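Local coordinates for hypothetical protein (Streptococcus pneumoniae, PDB 2HIY) that is of unknown function but belongs to the DUF1697 family of conserved bacterial proteins and folds around two four-stranded antiparallel sheets, at residues Ala8-Val22 with Phe67-Leu80. Residues are numbered along the deposited sequence; the frame is centred on the assembly and turned at random. Where two conformers were deposited one is given.
Sequences ALLVRGINVGGKNKV and FAVHYPFIQSFSLL
Asn20 lies flat on the ring of Phe73, its side-chain amide stacked on the ring with the two planes only 7° apart. The CH-pi contact comes from Asn20 CA, 3.6 Å from the ring centroid, while Asn20 OD1 sits 3.5 Å from Phe73 CG. With CG set between its backbone N and carbonyl carbon (chi1 49°), Phe73 turns its edge to the methyls Ile14 CG2 and Val22 CG2. Ile74 extends this apolar patch, its CG2 meeting Val11 CG1 at 3.7 Å and also lying over the centre of the Phe67 ring. Further along, Leu9 CD1 packs 3.6 Å from Phe77 CD1.

Asn20 ND2 donates to Gly13 O, which fixes the amide's rotation over the ring, and Asn15 pairs with both backbone N and O of Val22, tying together the loop that carries the type I' turn Val16-Lys19. The contact exemplifies strand pairing that gives way to water bridges, then to side-chain packing. Where the backbones diverge, water 2 links Arg12 O to Ser76 O, and water 3 donates to Arg12 O and Phe73 O, each 2.8 Å from the water oxygen. Beyond, the chains join as antiparallel strands, Ala8 and Leu10 each exchanging two hydrogen bonds with Leu80 and Ser78, respectively. On its other edge strand 5-10 bonds to 47-52, Leu9 with Ile48, with Leu63 of helix 56-70 against Leu9 and Phe77, and Leu27 of helix 24-34 against Val22 and Tyr71.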
loop_
_atom_site.group_PDB
_atom_site.type_symbol
_atom_site.label_atom_id
_atom_site.label_comp_id
_atom_site.label_asym_id
_atom_site.label_seq_id
_atom_site.Cartn_x
_atom_site.Cartn_y
_atom_site.Cartn_z
ATOM N N ALA D 8 24.070 13.664 19.096
ATOM C CA ALA D 8 23.108 13.110 18.156
ATOM C C ALA D 8 21.728 13.368 18.740
ATOM O O ALA D 8 21.458 13.080 19.916
ATOM C CB ALA D 8 23.315 11.584 17.967
ATOM N N LEU D 9 20.870 13.908 17.895
ATOM C CA LEU D 9 19.479 14.183 18.193
ATOM C C LEU D 9 18.643 13.295 17.283
ATOM O O LEU D 9 18.678 13.460 16.062
ATOM C CB LEU D 9 19.220 15.659 17.869
ATOM C CG LEU D 9 17.770 16.151 17.952
ATOM C CD1 LEU D 9 17.161 15.949 19.346
ATOM C CD2 LEU D 9 17.744 17.658 17.553
ATOM N N LEU D 10 17.927 12.345 17.872
ATOM C CA LEU D 10 17.167 11.351 17.104
ATOM C C LEU D 10 15.702 11.520 17.402
ATOM O O LEU D 10 15.316 11.641 18.565
ATOM C CB LEU D 10 17.609 9.923 17.482
ATOM C CG LEU D 10 19.121 9.698 17.526
ATOM C CD1 LEU D 10 19.315 8.237 17.973
ATOM C CD2 LEU D 10 19.798 9.977 16.200
ATOM N N VAL D 11 14.883 11.536 16.365
ATOM C CA VAL D 11 13.446 11.678 16.570
ATOM C C VAL D 11 12.714 10.542 15.862
ATOM O O VAL D 11 13.198 9.973 14.903
ATOM C CB VAL D 11 12.930 13.063 16.131
ATOM C CG1 VAL D 11 13.613 14.196 16.922
ATOM C CG2 VAL D 11 13.145 13.274 14.662
ATOM N N ARG D 12 11.548 10.193 16.383
ATOM C CA ARG D 12 10.736 9.156 15.763
ATOM C C ARG D 12 9.536 9.766 15.065
ATOM O O ARG D 12 9.108 10.891 15.392
ATOM C CB ARG D 12 10.230 8.188 16.842
ATOM C CG ARG D 12 9.273 8.855 17.821
ATOM C CD ARG D 12 8.074 8.018 18.303
ATOM N NE ARG D 12 7.672 6.922 17.435
ATOM C CZ ARG D 12 6.571 6.886 16.679
ATOM N NH1 ARG D 12 6.327 5.800 15.958
ATOM N NH2 ARG D 12 5.725 7.897 16.647
ATOM N N GLY D 13 8.994 9.013 14.125
ATOM C CA GLY D 13 7.700 9.295 13.557
ATOM C C GLY D 13 7.632 10.342 12.469
ATOM O O GLY D 13 6.537 10.713 12.065
ATOM N N ILE D 14 8.779 10.820 11.982
ATOM C CA ILE D 14 8.745 11.887 10.978
ATOM C C ILE D 14 8.859 11.395 9.544
ATOM O O ILE D 14 9.380 10.301 9.291
ATOM C CB ILE D 14 9.791 13.006 11.263
ATOM C CG1 ILE D 14 11.244 12.560 11.040
ATOM C CG2 ILE D 14 9.593 13.581 12.661
ATOM C CD1 ILE D 14 12.210 13.750 10.904
ATOM N N ASN D 15 8.363 12.208 8.620
ATOM C CA ASN D 15 8.488 11.943 7.183
ATOM C C ASN D 15 7.994 10.561 6.776
ATOM O O ASN D 15 8.641 9.863 5.990
ATOM C CB ASN D 15 9.932 12.169 6.727
ATOM C CG ASN D 15 10.325 13.622 6.813
ATOM O OD1 ASN D 15 9.517 14.504 6.560
ATOM N ND2 ASN D 15 11.561 13.878 7.237
ATOM N N VAL D 16 6.859 10.168 7.350
ATOM C CA VAL D 16 6.200 8.898 7.009
ATOM C C VAL D 16 4.700 9.136 6.826
ATOM O O VAL D 16 4.152 10.128 7.332
ATOM C CB VAL D 16 6.432 7.820 8.099
ATOM C CG1 VAL D 16 7.891 7.391 8.142
ATOM C CG2 VAL D 16 5.990 8.314 9.462
ATOM N N GLY D 17 4.047 8.232 6.103
ATOM C CA GLY D 17 2.583 8.240 5.959
ATOM C C GLY D 17 1.986 9.545 5.472
ATOM O O GLY D 17 0.876 9.913 5.873
ATOM N N GLY D 18 2.729 10.252 4.619
ATOM C CA GLY D 18 2.273 11.511 4.031
ATOM C C GLY D 18 2.072 12.672 4.991
ATOM O O GLY D 18 1.369 13.636 4.662
ATOM N N LYS D 19 2.680 12.605 6.173
ATOM C CA LYS D 19 2.599 13.718 7.119
ATOM C C LYS D 19 3.856 13.769 7.987
ATOM O O LYS D 19 4.861 13.113 7.684
ATOM C CB LYS D 19 1.326 13.635 7.983
ATOM C CG LYS D 19 1.293 12.456 8.940
ATOM C CD LYS D 19 0.092 12.496 9.876
ATOM C CE LYS D 19 0.184 11.378 10.908
ATOM N NZ LYS D 19 0.032 10.042 10.270
ATOM N N ASN D 20 3.779 14.556 9.056
ATOM C CA ASN D 20 4.909 14.773 9.971
ATOM C C ASN D 20 6.159 15.155 9.195
ATOM O O ASN D 20 7.241 14.639 9.443
ATOM C CB ASN D 20 5.147 13.560 10.890
ATOM C CG ASN D 20 4.009 13.330 11.865
ATOM O OD1 ASN D 20 2.970 14.002 11.809
ATOM N ND2 ASN D 20 4.222 12.402 12.792
ATOM N N LYS D 21 5.978 16.090 8.274
ATOM C CA LYS D 21 7.005 16.442 7.310
ATOM C C LYS D 21 8.032 17.384 7.925
ATOM O O LYS D 21 7.698 18.405 8.492
ATOM C CB LYS D 21 6.385 17.107 6.073
ATOM C CG LYS D 21 7.418 17.404 4.981
ATOM C CD LYS D 21 6.772 17.796 3.650
ATOM C CE LYS D 21 7.831 18.308 2.666
ATOM N NZ LYS D 21 7.256 19.012 1.475
ATOM N N VAL D 22 9.292 17.000 7.770
ATOM C CA VAL D 22 10.410 17.823 8.186
ATOM C C VAL D 22 11.393 17.849 7.030
ATOM O O VAL D 22 11.844 16.781 6.589
ATOM C CB VAL D 22 11.093 17.254 9.441
ATOM C CG1 VAL D 22 12.269 18.160 9.867
ATOM C CG2 VAL D 22 10.082 17.074 10.576
ATOM N N PHE D 67 10.632 22.294 19.296
ATOM C CA PHE D 67 9.712 21.384 18.629
ATOM C C PHE D 67 8.257 21.741 18.901
ATOM O O PHE D 67 7.420 21.626 18.001
ATOM C CB PHE D 67 9.980 19.939 19.033
ATOM C CG PHE D 67 11.297 19.398 18.511
ATOM C CD1 PHE D 67 11.636 19.517 17.170
ATOM C CD2 PHE D 67 12.168 18.744 19.371
ATOM C CE1 PHE D 67 12.847 18.989 16.689
ATOM C CE2 PHE D 67 13.368 18.222 18.890
ATOM C CZ PHE D 67 13.703 18.348 17.568
ATOM N N ALA D 68 7.954 22.134 20.141
ATOM C CA ALA D 68 6.549 22.461 20.477
ATOM C C ALA D 68 6.010 23.551 19.555
ATOM O O ALA D 68 4.825 23.543 19.238
ATOM C CB ALA D 68 6.400 22.842 21.938
ATOM N N VAL D 69 6.870 24.468 19.127
ATOM C CA VAL D 69 6.437 25.580 18.279
ATOM C C VAL D 69 6.493 25.190 16.811
ATOM O O VAL D 69 5.558 25.469 16.054
ATOM C CB VAL D 69 7.310 26.828 18.495
ATOM C CG1 VAL D 69 6.937 27.933 17.480
ATOM C CG2 VAL D 69 7.157 27.325 19.911
ATOM N N HIS D 70 7.590 24.558 16.390
ATOM C CA HIS D 70 7.874 24.382 14.965
ATOM C C HIS D 70 7.452 23.045 14.368
ATOM O O HIS D 70 7.110 22.968 13.182
ATOM C CB HIS D 70 9.359 24.619 14.692
ATOM C CG HIS D 70 9.769 26.011 14.989
ATOM N ND1 HIS D 70 9.733 27.010 14.037
ATOM C CD2 HIS D 70 10.155 26.595 16.146
ATOM C CE1 HIS D 70 10.111 28.146 14.593
ATOM N NE2 HIS D 70 10.351 27.934 15.871
ATOM N N TYR D 71 7.515 21.988 15.179
ATOM C CA TYR D 71 7.170 20.624 14.730
ATOM C C TYR D 71 6.482 19.895 15.867
ATOM O O TYR D 71 7.066 18.997 16.457
ATOM C CB TYR D 71 8.443 19.842 14.334
ATOM C CG TYR D 71 9.206 20.530 13.237
ATOM C CD1 TYR D 71 8.775 20.456 11.910
ATOM C CD2 TYR D 71 10.362 21.287 13.519
ATOM C CE1 TYR D 71 9.459 21.130 10.880
ATOM C CE2 TYR D 71 11.036 21.987 12.501
ATOM C CZ TYR D 71 10.600 21.883 11.189
ATOM O OH TYR D 71 11.254 22.539 10.165
ATOM N N PRO D 72 5.229 20.261 16.169
ATOM C CA PRO D 72 4.564 19.785 17.380
ATOM C C PRO D 72 4.287 18.285 17.396
ATOM O O PRO D 72 3.983 17.758 18.468
ATOM C CB PRO D 72 3.259 20.610 17.443
ATOM C CG PRO D 72 3.208 21.394 16.237
ATOM C CD PRO D 72 4.422 21.243 15.414
ATOM N N PHE D 73 4.387 17.608 16.258
ATOM C CA PHE D 73 4.295 16.143 16.221
ATOM C C PHE D 73 5.570 15.455 16.705
ATOM O O PHE D 73 5.590 14.234 16.876
ATOM C CB PHE D 73 3.948 15.690 14.802
ATOM C CG PHE D 73 4.809 16.327 13.733
ATOM C CD1 PHE D 73 6.068 15.803 13.448
ATOM C CD2 PHE D 73 4.376 17.452 13.024
ATOM C CE1 PHE D 73 6.881 16.391 12.494
ATOM C CE2 PHE D 73 5.180 18.021 12.051
ATOM C CZ PHE D 73 6.437 17.480 11.781
ATOM N N ILE D 74 6.647 16.210 16.912
ATOM C CA ILE D 74 7.862 15.634 17.524
ATOM C C ILE D 74 7.695 15.779 19.036
ATOM O O ILE D 74 7.911 16.858 19.598
ATOM C CB ILE D 74 9.147 16.325 17.005
ATOM C CG1 ILE D 74 9.278 16.085 15.478
ATOM C CG2 ILE D 74 10.386 15.811 17.779
ATOM C CD1 ILE D 74 10.496 16.748 14.793
ATOM N N GLN D 75 7.241 14.710 19.674
ATOM C CA GLN D 75 6.829 14.741 21.070
ATOM C C GLN D 75 7.737 13.958 22.009
ATOM O O GLN D 75 7.473 13.874 23.215
ATOM C CB GLN D 75 5.369 14.255 21.178
ATOM C CG GLN D 75 4.404 15.289 20.593
ATOM C CD GLN D 75 2.982 14.825 20.467
ATOM O OE1 GLN D 75 2.571 13.850 21.094
ATOM N NE2 GLN D 75 2.205 15.540 19.656
ATOM N N SER D 76 8.798 13.390 21.444
ATOM C CA SER D 76 9.879 12.795 22.214
ATOM C C SER D 76 11.128 12.907 21.367
ATOM O O SER D 76 11.055 13.050 20.133
ATOM C CB SER D 76 9.594 11.299 22.486
ATOM O OG SER D 76 9.716 10.497 21.294
ATOM N N PHE D 77 12.291 12.868 22.006
ATOM C CA PHE D 77 13.520 12.774 21.242
ATOM C C PHE D 77 14.604 12.163 22.101
ATOM O O PHE D 77 14.554 12.265 23.334
ATOM C CB PHE D 77 13.955 14.149 20.677
ATOM C CG PHE D 77 14.154 15.224 21.722
ATOM C CD1 PHE D 77 15.375 15.421 22.369
ATOM C CD2 PHE D 77 13.138 16.129 21.976
ATOM C CE1 PHE D 77 15.544 16.449 23.310
ATOM C CE2 PHE D 77 13.311 17.167 22.909
ATOM C CZ PHE D 77 14.512 17.321 23.577
ATOM N N SER D 78 15.590 11.562 21.435
ATOM C CA SER D 78 16.788 11.083 22.090
ATOM C C SER D 78 17.900 12.107 21.855
ATOM O O SER D 78 18.015 12.658 20.756
ATOM C CB SER D 78 17.227 9.761 21.481
ATOM O OG SER D 78 16.151 8.829 21.483
ATOM N N LEU D 79 18.654 12.393 22.898
ATOM C CA LEU D 79 19.788 13.319 22.786
ATOM C C LEU D 79 20.950 12.692 23.529
ATOM O O LEU D 79 20.885 12.464 24.754
ATOM C CB LEU D 79 19.418 14.668 23.402
ATOM C CG LEU D 79 20.520 15.739 23.255
ATOM C CD1 LEU D 79 20.802 16.114 21.818
ATOM C CD2 LEU D 79 20.127 16.980 24.044
ATOM N N LEU D 80 22.019 12.411 22.791
ATOM C CA LEU D 80 23.160 11.737 23.397
ATOM C C LEU D 80 24.451 12.275 22.835
ATOM O O LEU D 80 24.491 12.724 21.692
ATOM C CB LEU D 80 23.066 10.228 23.155
ATOM C CG LEU D 80 22.921 9.801 21.708
ATOM C CD1 LEU D 80 24.197 9.125 21.234
ATOM C CD2 LEU D 80 21.788 8.805 21.651
HETATM O O HOH W 1 12.006 10.102 19.416
HETATM O O HOH W 2 9.345 12.227 18.001
HETATM O O HOH W 3 6.713 12.317 15.145
#